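Local coordinates for Polyphosphate:AMP phosphotransferase (Pseudomonas aeruginosa PAO1, PDB 3CZP), which uses inorganic polyphosphate to phosphorylate AMP to ADP, and less efficiently GMP to GDP, working as a homodimer with magnesium as cofactor, at residues 44-49 with 150-155; 284-289 with 485-490; 412-417 with 471-476. All blocks are in the same frame, centred on the assembly; numbering follows the deposited sequence.

Contact 1 of 3, residues 44-49 with 150-155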
loop_
_atom_site.group_PDB
_atom_site.type_symbol
_atom_site.label_atom_id
_atom_site.label_comp_id
_atom_site.label_asym_id
_atom_site.label_seq_id
_atom_site.Cartn_x
_atom_site.Cartn_y
_atom_site.Cartn_z
ATOM N N VAL A 44 5.347 -3.130 -17.724
ATOM C CA VAL A 44 5.051 -4.255 -18.565
ATOM C C VAL A 44 4.122 -5.224 -17.847
ATOM O O VAL A 44 4.370 -5.586 -16.741
ATOM C CB VAL A 44 6.332 -4.983 -19.003
ATOM C CG1 VAL A 44 5.973 -6.232 -19.877
ATOM C CG2 VAL A 44 7.155 -4.043 -19.775
ATOM N N ILE A 45 2.996 -5.554 -18.491
ATOM C CA ILE A 45 2.062 -6.494 -17.921
ATOM C C ILE A 45 1.873 -7.660 -18.867
ATOM O O ILE A 45 1.612 -7.464 -20.060
ATOM C CB ILE A 45 0.665 -5.831 -17.638
ATOM C CG1 ILE A 45 0.878 -4.609 -16.761
ATOM C CG2 ILE A 45 -0.390 -6.951 -17.082
ATOM C CD1 ILE A 45 -0.369 -3.633 -16.690
ATOM N N ILE A 46 1.982 -8.855 -18.319
ATOM C CA ILE A 46 1.852 -10.093 -19.068
ATOM C C ILE A 46 0.750 -10.954 -18.449
ATOM O O ILE A 46 0.829 -11.312 -17.314
ATOM C CB ILE A 46 3.196 -10.907 -19.085
ATOM C CG1 ILE A 46 4.391 -10.052 -19.606
ATOM C CG2 ILE A 46 3.017 -12.217 -19.816
ATOM C CD1 ILE A 46 5.823 -10.708 -19.328
ATOM N N LEU A 47 -0.306 -11.202 -19.224
ATOM C CA LEU A 47 -1.399 -12.118 -18.840
ATOM C C LEU A 47 -1.172 -13.506 -19.409
ATOM O O LEU A 47 -0.768 -13.672 -20.560
ATOM C CB LEU A 47 -2.738 -11.577 -19.271
ATOM C CG LEU A 47 -3.081 -10.085 -19.009
ATOM C CD1 LEU A 47 -4.546 -9.794 -19.463
ATOM C CD2 LEU A 47 -2.758 -9.641 -17.591
ATOM N N ILE A 48 -1.448 -14.492 -18.569
ATOM C CA ILE A 48 -1.172 -15.906 -18.826
ATOM C C ILE A 48 -2.485 -16.620 -18.662
ATOM O O ILE A 48 -3.074 -16.548 -17.593
ATOM C CB ILE A 48 -0.057 -16.498 -17.838
ATOM C CG1 ILE A 48 1.240 -15.688 -17.969
ATOM C CG2 ILE A 48 0.130 -17.989 -18.040
ATOM C CD1 ILE A 48 1.935 -15.758 -19.352
ATOM N N ASN A 49 -2.944 -17.244 -19.745
ATOM C CA ASN A 49 -4.230 -17.869 -19.855
ATOM C C ASN A 49 -4.196 -19.062 -20.812
ATOM O O ASN A 49 -3.182 -19.279 -21.471
ATOM C CB ASN A 49 -5.203 -16.839 -20.420
ATOM C CG ASN A 49 -5.559 -15.703 -19.407
ATOM O OD1 ASN A 49 -5.061 -14.577 -19.542
ATOM N ND2 ASN A 49 -6.432 -16.003 -18.425
ATOM N N PHE A 150 0.975 -7.586 -22.822
ATOM C CA PHE A 150 0.989 -8.832 -23.574
ATOM C C PHE A 150 -0.101 -9.763 -23.039
ATOM O O PHE A 150 -0.247 -9.887 -21.817
ATOM C CB PHE A 150 2.337 -9.533 -23.365
ATOM C CG PHE A 150 3.511 -8.801 -23.940
ATOM C CD1 PHE A 150 3.925 -9.046 -25.271
ATOM C CD2 PHE A 150 4.273 -7.938 -23.150
ATOM C CE1 PHE A 150 5.044 -8.409 -25.778
ATOM C CE2 PHE A 150 5.357 -7.288 -23.678
ATOM C CZ PHE A 150 5.741 -7.515 -24.986
ATOM N N LYS A 151 -0.829 -10.469 -23.916
ATOM C CA LYS A 151 -1.751 -11.529 -23.479
ATOM C C LYS A 151 -1.453 -12.866 -24.226
ATOM O O LYS A 151 -1.535 -12.946 -25.445
ATOM C CB LYS A 151 -3.201 -11.115 -23.685
ATOM C CG LYS A 151 -3.534 -9.720 -23.188
ATOM C CD LYS A 151 -4.966 -9.454 -23.312
ATOM C CE LYS A 151 -5.275 -8.545 -24.495
ATOM N NZ LYS A 151 -6.657 -8.496 -24.527
ATOM N N PHE A 152 -1.164 -13.916 -23.470
ATOM C CA PHE A 152 -0.810 -15.170 -24.058
ATOM C C PHE A 152 -1.843 -16.182 -23.691
ATOM O O PHE A 152 -2.170 -16.379 -22.503
ATOM C CB PHE A 152 0.594 -15.650 -23.640
ATOM C CG PHE A 152 1.698 -14.793 -24.114
ATOM C CD1 PHE A 152 2.180 -14.877 -25.412
ATOM C CD2 PHE A 152 2.314 -13.903 -23.238
ATOM C CE1 PHE A 152 3.234 -14.058 -25.813
ATOM C CE2 PHE A 152 3.394 -13.122 -23.631
ATOM C CZ PHE A 152 3.830 -13.175 -24.893
ATOM N N TRP A 153 -2.342 -16.833 -24.724
ATOM C CA TRP A 153 -3.213 -17.974 -24.603
ATOM C C TRP A 153 -2.471 -19.239 -25.037
ATOM O O TRP A 153 -2.199 -19.446 -26.210
ATOM C CB TRP A 153 -4.470 -17.768 -25.471
ATOM C CG TRP A 153 -5.414 -18.973 -25.479
ATOM C CD1 TRP A 153 -5.236 -20.133 -26.131
ATOM C CD2 TRP A 153 -6.656 -19.083 -24.800
ATOM N NE1 TRP A 153 -6.271 -20.999 -25.873
ATOM C CE2 TRP A 153 -7.166 -20.359 -25.065
ATOM C CE3 TRP A 153 -7.387 -18.230 -23.975
ATOM C CZ2 TRP A 153 -8.391 -20.773 -24.593
ATOM C CZ3 TRP A 153 -8.604 -18.671 -23.483
ATOM C CH2 TRP A 153 -9.085 -19.904 -23.792
ATOM N N PHE A 154 -2.152 -20.071 -24.058
ATOM C CA PHE A 154 -1.500 -21.348 -24.235
ATOM C C PHE A 154 -2.536 -22.394 -24.627
ATOM O O PHE A 154 -3.499 -22.641 -23.866
ATOM C CB PHE A 154 -0.804 -21.757 -22.929
ATOM C CG PHE A 154 0.392 -20.897 -22.602
ATOM C CD1 PHE A 154 1.682 -21.334 -22.874
ATOM C CD2 PHE A 154 0.227 -19.603 -22.107
ATOM C CE1 PHE A 154 2.772 -20.513 -22.640
ATOM C CE2 PHE A 154 1.342 -18.795 -21.824
ATOM C CZ PHE A 154 2.587 -19.244 -22.092
ATOM N N HIS A 155 -2.368 -22.980 -25.810
ATOM C CA HIS A 155 -3.392 -23.824 -26.380
ATOM C C HIS A 155 -3.007 -25.297 -26.485
ATOM O O HIS A 155 -1.875 -25.621 -26.803
ATOM C CB HIS A 155 -3.721 -23.366 -27.795
ATOM C CG HIS A 155 -4.988 -23.948 -28.301
ATOM N ND1 HIS A 155 -6.188 -23.792 -27.640
ATOM C CD2 HIS A 155 -5.244 -24.731 -29.374
ATOM C CE1 HIS A 155 -7.134 -24.423 -28.309
ATOM N NE2 HIS A 155 -6.583 -25.008 -29.358
#
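F150 opens the pairing of 150-155 with 44-49: its N donates to I45 O (2.8 Å), its O accepts from L47 N, and its ring is met at the edge by V44 CG1. That branch lies anti to the backbone N (chi1 178°), which carries it to F150 CE2 at 4.0 Å. K151, on the other side of the sheet, runs beside L47, its CG 3.9 Å from L47 CD1; a bend at chi3 then takes its ammonium group to E139, T203 and Y111. F152 N bonds to L47 O, and F152 O receives N49 N through a more bent bond (139° at the hydrogen). I46 CG2 lies in the plane of the F152 ring, at its edge, 3.9 Å from CD2. W153 sits beside N49, whose OD1 bonds N109. At F154 the N reaches N49 O (2.9 Å), which also lies at the ring edge, while I48 CD1 touches CE2 at 4.0 Å. Strand 44-50 is the middle strand of a five-stranded parallel P-loop-type sheet in the first PPK2 domain, which seems inactive; 148-155 is its neighbour. Valine and isoleucine branches pack against phenylalanine rings on one face, whereas K151 and N49 place buried polar ends on the other, each met by neighbouring elements.

Contact 2 of 3, residues 284-289 with 485-490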
loop_
_atom_site.group_PDB
_atom_site.type_symbol
_atom_site.label_atom_id
_atom_site.label_comp_id
_atom_site.label_asym_id
_atom_site.label_seq_id
_atom_site.Cartn_x
_atom_site.Cartn_y
_atom_site.Cartn_z
ATOM N N GLN A 284 -28.062 16.196 10.048
ATOM C CA GLN A 284 -27.008 15.487 10.764
ATOM C C GLN A 284 -27.555 14.230 11.486
ATOM O O GLN A 284 -26.962 13.141 11.355
ATOM C CB GLN A 284 -26.291 16.436 11.713
ATOM C CG GLN A 284 -25.447 17.489 10.974
ATOM C CD GLN A 284 -24.812 18.490 11.909
ATOM O OE1 GLN A 284 -25.382 18.825 12.953
ATOM N NE2 GLN A 284 -23.608 18.969 11.549
ATOM N N ALA A 285 -28.695 14.354 12.174
ATOM C CA ALA A 285 -29.378 13.196 12.813
ATOM C C ALA A 285 -29.812 12.142 11.792
ATOM O O ALA A 285 -29.741 10.912 12.048
ATOM C CB ALA A 285 -30.600 13.686 13.635
ATOM N N ARG A 286 -30.283 12.622 10.636
ATOM C CA ARG A 286 -30.785 11.744 9.573
ATOM C C ARG A 286 -29.603 10.963 9.026
ATOM O O ARG A 286 -29.683 9.751 8.884
ATOM C CB ARG A 286 -31.446 12.578 8.466
ATOM C CG ARG A 286 -32.165 11.781 7.396
ATOM C CD ARG A 286 -32.794 12.724 6.418
ATOM N NE ARG A 286 -33.123 12.099 5.140
ATOM C CZ ARG A 286 -33.203 12.764 3.991
ATOM N NH1 ARG A 286 -32.935 14.065 3.935
ATOM N NH2 ARG A 286 -33.514 12.130 2.876
ATOM N N LEU A 287 -28.489 11.649 8.778
ATOM C CA LEU A 287 -27.263 10.970 8.305
ATOM C C LEU A 287 -26.769 9.958 9.327
ATOM O O LEU A 287 -26.475 8.846 8.954
ATOM C CB LEU A 287 -26.123 11.941 7.966
ATOM C CG LEU A 287 -24.788 11.256 7.543
ATOM C CD1 LEU A 287 -24.989 10.454 6.271
ATOM C CD2 LEU A 287 -23.694 12.242 7.350
ATOM N N ALA A 288 -26.692 10.324 10.603
ATOM C CA ALA A 288 -26.220 9.395 11.615
ATOM C C ALA A 288 -27.095 8.127 11.605
ATOM O O ALA A 288 -26.607 6.997 11.743
ATOM C CB ALA A 288 -26.263 10.056 12.966
ATOM N N GLY A 289 -28.398 8.306 11.432
ATOM C CA GLY A 289 -29.305 7.165 11.523
ATOM C C GLY A 289 -29.198 6.282 10.306
ATOM O O GLY A 289 -29.291 5.063 10.404
ATOM N N THR A 485 -28.431 15.976 0.350
ATOM C CA THR A 485 -28.125 15.175 -0.818
ATOM C C THR A 485 -27.537 13.818 -0.470
ATOM O O THR A 485 -27.934 12.773 -1.041
ATOM C CB THR A 485 -27.145 15.874 -1.760
ATOM O OG1 THR A 485 -27.657 17.152 -2.158
ATOM C CG2 THR A 485 -26.903 14.992 -3.017
ATOM N N ILE A 486 -26.546 13.821 0.398
ATOM C CA ILE A 486 -26.001 12.580 0.904
ATOM C C ILE A 486 -27.127 11.686 1.418
ATOM O O ILE A 486 -27.253 10.560 0.984
ATOM C CB ILE A 486 -24.916 12.817 1.972
ATOM C CG1 ILE A 486 -23.672 13.445 1.309
ATOM C CG2 ILE A 486 -24.475 11.528 2.654
ATOM C CD1 ILE A 486 -22.697 13.936 2.331
ATOM N N ASN A 487 -27.949 12.218 2.316
ATOM C CA ASN A 487 -29.057 11.507 2.905
ATOM C C ASN A 487 -30.067 11.021 1.873
ATOM O O ASN A 487 -30.518 9.878 1.959
ATOM C CB ASN A 487 -29.795 12.415 3.925
ATOM C CG ASN A 487 -28.945 12.740 5.188
ATOM O OD1 ASN A 487 -28.007 12.019 5.517
ATOM N ND2 ASN A 487 -29.308 13.817 5.903
ATOM N N ASP A 488 -30.458 11.894 0.928
ATOM C CA ASP A 488 -31.371 11.459 -0.176
ATOM C C ASP A 488 -30.744 10.264 -0.950
ATOM O O ASP A 488 -31.445 9.324 -1.327
ATOM C CB ASP A 488 -31.640 12.582 -1.200
ATOM C CG ASP A 488 -32.488 13.699 -0.663
ATOM O OD1 ASP A 488 -33.099 13.548 0.421
ATOM O OD2 ASP A 488 -32.548 14.749 -1.362
ATOM N N ALA A 489 -29.432 10.329 -1.206
ATOM C CA ALA A 489 -28.735 9.272 -1.964
ATOM C C ALA A 489 -28.697 7.911 -1.232
ATOM O O ALA A 489 -28.911 6.870 -1.837
ATOM C CB ALA A 489 -27.314 9.722 -2.393
ATOM N N ILE A 490 -28.432 7.918 0.066
ATOM C CA ILE A 490 -28.485 6.681 0.892
ATOM C C ILE A 490 -29.913 6.119 0.959
ATOM O O ILE A 490 -30.123 4.939 0.728
ATOM C CB ILE A 490 -27.972 6.911 2.331
ATOM C CG1 ILE A 490 -26.502 7.381 2.346
ATOM C CG2 ILE A 490 -28.105 5.639 3.151
ATOM C CD1 ILE A 490 -26.001 7.911 3.735
HETATM O O HOH W 1 -35.059 15.302 1.496
#
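R286 and D488 supply the charged part of this contact. R286 NH2 donates to D488 OD1 at 2.9 Å in a nearly straight salt bridge, with the oxygen close to the guanidinium plane and approached nearly along its own C-O axis. The two planes are nonetheless turned 53° apart. A water donates to the same D488 OD1 and is held weakly by R286 NH1. The remaining guanidinium nitrogens serve neighbours just outside the segments: NE pairs with E491 and NH1 with E283.

Van der Waals packing centres on N487. The R286 chain, CG anti to the backbone N (chi1 -172°) and extended as far as NE, reaches across so that N487 CB sits over the centre of one guanidinium face, 3.4 Å from CZ. The amide oxygen, N487 OD1, presses against L287, 3.1 Å from L287 CB. It also approaches L287 N, but at an angle too poor for a hydrogen bond; ND2 instead donates to E283.

The leucine-isoleucine contacts lie on the buried side, where L287 CD1 meets I486 CG2 at 3.8 Å and I490 CD1 at 3.7 Å, the L287 and I490 side chains crossing at about a right angle.

The segments 284-289 and 485-490 run 34° apart in the same general direction, on helices 273-292 and 475-496, which flank the sheet of the second PPK2 domain. The chemistry is graded, from leucine and isoleucines inside, through a buried amide, to a guanidinium held at three nitrogens by acidic partners, which would be expected to limit its rotation.

Contact 3 of 3, residues 412-417 with 471-476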
loop_
_atom_site.group_PDB
_atom_site.type_symbol
_atom_site.label_atom_id
_atom_site.label_comp_id
_atom_site.label_asym_id
_atom_site.label_seq_id
_atom_site.Cartn_x
_atom_site.Cartn_y
_atom_site.Cartn_z
ATOM N N ALA A 412 -20.467 26.043 -6.087
ATOM C CA ALA A 412 -20.372 27.183 -6.991
ATOM C C ALA A 412 -20.507 28.494 -6.208
ATOM O O ALA A 412 -21.422 28.650 -5.405
ATOM C CB ALA A 412 -21.437 27.067 -8.090
ATOM N N ILE A 413 -19.575 29.424 -6.442
ATOM C CA ILE A 413 -19.687 30.779 -5.927
ATOM C C ILE A 413 -19.395 31.732 -7.083
ATOM O O ILE A 413 -18.819 31.301 -8.107
ATOM C CB ILE A 413 -18.737 31.109 -4.713
ATOM C CG1 ILE A 413 -17.267 31.036 -5.081
ATOM C CG2 ILE A 413 -19.043 30.257 -3.453
ATOM C CD1 ILE A 413 -16.304 31.202 -3.835
ATOM N N ASP A 414 -19.780 33.010 -6.947
ATOM C CA ASP A 414 -19.440 33.987 -7.990
ATOM C C ASP A 414 -18.107 34.670 -7.688
ATOM O O ASP A 414 -17.510 34.441 -6.614
ATOM C CB ASP A 414 -20.580 34.964 -8.288
ATOM C CG ASP A 414 -21.028 35.752 -7.072
ATOM O OD1 ASP A 414 -20.154 36.092 -6.255
ATOM O OD2 ASP A 414 -22.259 36.031 -6.954
ATOM N N LYS A 415 -17.613 35.442 -8.661
ATOM C CA LYS A 415 -16.263 36.043 -8.579
ATOM C C LYS A 415 -16.191 37.038 -7.437
ATOM O O LYS A 415 -15.161 37.182 -6.775
ATOM C CB LYS A 415 -15.915 36.814 -9.873
ATOM C CG LYS A 415 -15.913 36.027 -11.174
ATOM C CD LYS A 415 -15.561 36.959 -12.354
ATOM C CE LYS A 415 -16.078 36.473 -13.709
ATOM N NZ LYS A 415 -15.816 37.539 -14.767
ATOM N N GLN A 416 -17.312 37.731 -7.259
ATOM C CA GLN A 416 -17.491 38.780 -6.278
ATOM C C GLN A 416 -17.446 38.200 -4.868
ATOM O O GLN A 416 -16.783 38.748 -3.998
ATOM C CB GLN A 416 -18.834 39.521 -6.521
ATOM C CG GLN A 416 -18.932 40.448 -7.820
ATOM C CD GLN A 416 -19.310 39.677 -9.112
ATOM O OE1 GLN A 416 -19.377 38.451 -9.123
ATOM N NE2 GLN A 416 -19.564 40.402 -10.180
ATOM N N THR A 417 -18.144 37.090 -4.656
ATOM C CA THR A 417 -18.112 36.352 -3.364
ATOM C C THR A 417 -16.747 35.704 -3.079
ATOM O O THR A 417 -16.248 35.720 -1.943
ATOM C CB THR A 417 -19.219 35.278 -3.320
ATOM O OG1 THR A 417 -20.486 35.937 -3.261
ATOM C CG2 THR A 417 -19.065 34.341 -2.124
ATOM N N GLU A 471 -25.215 25.740 -4.755
ATOM C CA GLU A 471 -25.185 27.223 -4.767
ATOM C C GLU A 471 -24.547 27.617 -3.441
ATOM O O GLU A 471 -25.156 27.453 -2.382
ATOM C CB GLU A 471 -26.598 27.802 -4.863
ATOM C CG GLU A 471 -27.387 27.474 -6.134
ATOM C CD GLU A 471 -28.038 26.083 -6.126
ATOM O OE1 GLU A 471 -27.802 25.265 -5.209
ATOM O OE2 GLU A 471 -28.776 25.818 -7.075
ATOM N N ALA A 472 -23.300 28.070 -3.483
ATOM C CA ALA A 472 -22.451 28.091 -2.277
ATOM C C ALA A 472 -22.086 29.470 -1.755
ATOM O O ALA A 472 -21.387 29.591 -0.751
ATOM C CB ALA A 472 -21.187 27.246 -2.533
ATOM N N ASN A 473 -22.627 30.526 -2.367
ATOM C CA ASN A 473 -22.412 31.883 -1.879
ATOM C C ASN A 473 -22.802 32.064 -0.393
ATOM O O ASN A 473 -22.215 32.894 0.288
ATOM C CB ASN A 473 -23.217 32.914 -2.701
ATOM C CG ASN A 473 -22.523 33.352 -3.985
ATOM O OD1 ASN A 473 -21.507 32.799 -4.359
ATOM N ND2 ASN A 473 -23.108 34.369 -4.683
ATOM N N ASP A 474 -23.851 31.346 0.033
ATOM C CA ASP A 474 -24.324 31.303 1.413
ATOM C C ASP A 474 -23.924 29.965 1.980
ATOM O O ASP A 474 -24.450 28.921 1.574
ATOM C CB ASP A 474 -25.864 31.455 1.504
ATOM C CG ASP A 474 -26.365 31.437 2.950
ATOM O OD1 ASP A 474 -25.901 32.267 3.743
ATOM O OD2 ASP A 474 -27.194 30.582 3.320
ATOM N N LYS A 475 -22.958 29.987 2.885
ATOM C CA LYS A 475 -22.450 28.774 3.540
ATOM C C LYS A 475 -23.536 27.915 4.178
ATOM O O LYS A 475 -23.455 26.677 4.159
ATOM C CB LYS A 475 -21.376 29.123 4.590
ATOM C CG LYS A 475 -19.948 29.261 4.016
ATOM C CD LYS A 475 -19.127 30.393 4.755
ATOM C CE LYS A 475 -17.684 30.450 4.272
ATOM N NZ LYS A 475 -16.799 31.152 5.237
ATOM N N ARG A 476 -24.547 28.562 4.749
ATOM C CA ARG A 476 -25.563 27.858 5.506
ATOM C C ARG A 476 -26.401 26.985 4.581
ATOM O O ARG A 476 -26.663 25.807 4.874
ATOM C CB ARG A 476 -26.435 28.861 6.244
ATOM C CG ARG A 476 -25.709 29.657 7.299
ATOM C CD ARG A 476 -26.671 30.543 8.039
ATOM N NE ARG A 476 -26.076 31.022 9.275
ATOM C CZ ARG A 476 -25.798 32.285 9.563
ATOM N NH1 ARG A 476 -26.098 33.282 8.731
ATOM N NH2 ARG A 476 -25.250 32.570 10.737
#
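The carboxylate of D414 and the amide of N473 meet with their planes 68° apart. N473 ND2 approaches D414 OD2 from above the carboxylate plane, 2.9 Å away, while the oxygen lies almost within the plane of the amide. The other end of the same amide turns to the backbone: N473 OD1 accepts D414 N at 3.1 Å, in the carbonyl plane and on a lone pair. One asparagine therefore grips both the main chain and the side chain of D414. T417 stands against the amide, its OG1 3.4 Å from N473 CG, but it forms no hydrogen bond with either amide atom.

The hydroxyl and the backbone N of T417 both donate to D414 OD1, the N at 2.8 Å. D414 is the N-cap of helix 415-427, and its CG, set between the backbone N and the carbonyl carbon (chi1 58°), can turn OD1 back to the helix start while OD2 faces N473.

Next to this polar cluster the two segments are joined through their backbones. A472 N donates to A412 O over 2.7 Å, next to a parallel bridge between A412 and E471 at the ends of strands 404-412 and 467-471. I413 CG2 packs on A472, 3.8 Å from CB, and R421 NH2 donates to the carbonyl oxygen of A472.

The contact lies where two adjacent strands of the second PPK2 sheet give way to helices, and D474 is likewise the N-cap of helix 475-496. With OD1 engaged by two T417 donors and OD2 by an amide, the D414 carboxylate would be expected to favour its charged form and suit the positive end of the helix dipole.

How the contacts relate
From the N terminus, contact 1 comes first: strand 148-155 returns to pair with strand 44-50, closing a loop of about 100 residues wholly within the first PPK2 domain. The chain then passes to the second domain, where helix 273-292 opens contact 2, completed only when helix 475-496 arrives near the C terminus. Contact 3 opens and closes inside that long loop, joining the ends of strands 404-412 and 467-471. Contacts 2 and 3 share helix 475-496 and have centres about 23 Å apart, so strand ends and flanking helices are tied within one domain. Contact 1 lies on the opposite side of the chain's centre, its centre about 46 Å from that of contact 2.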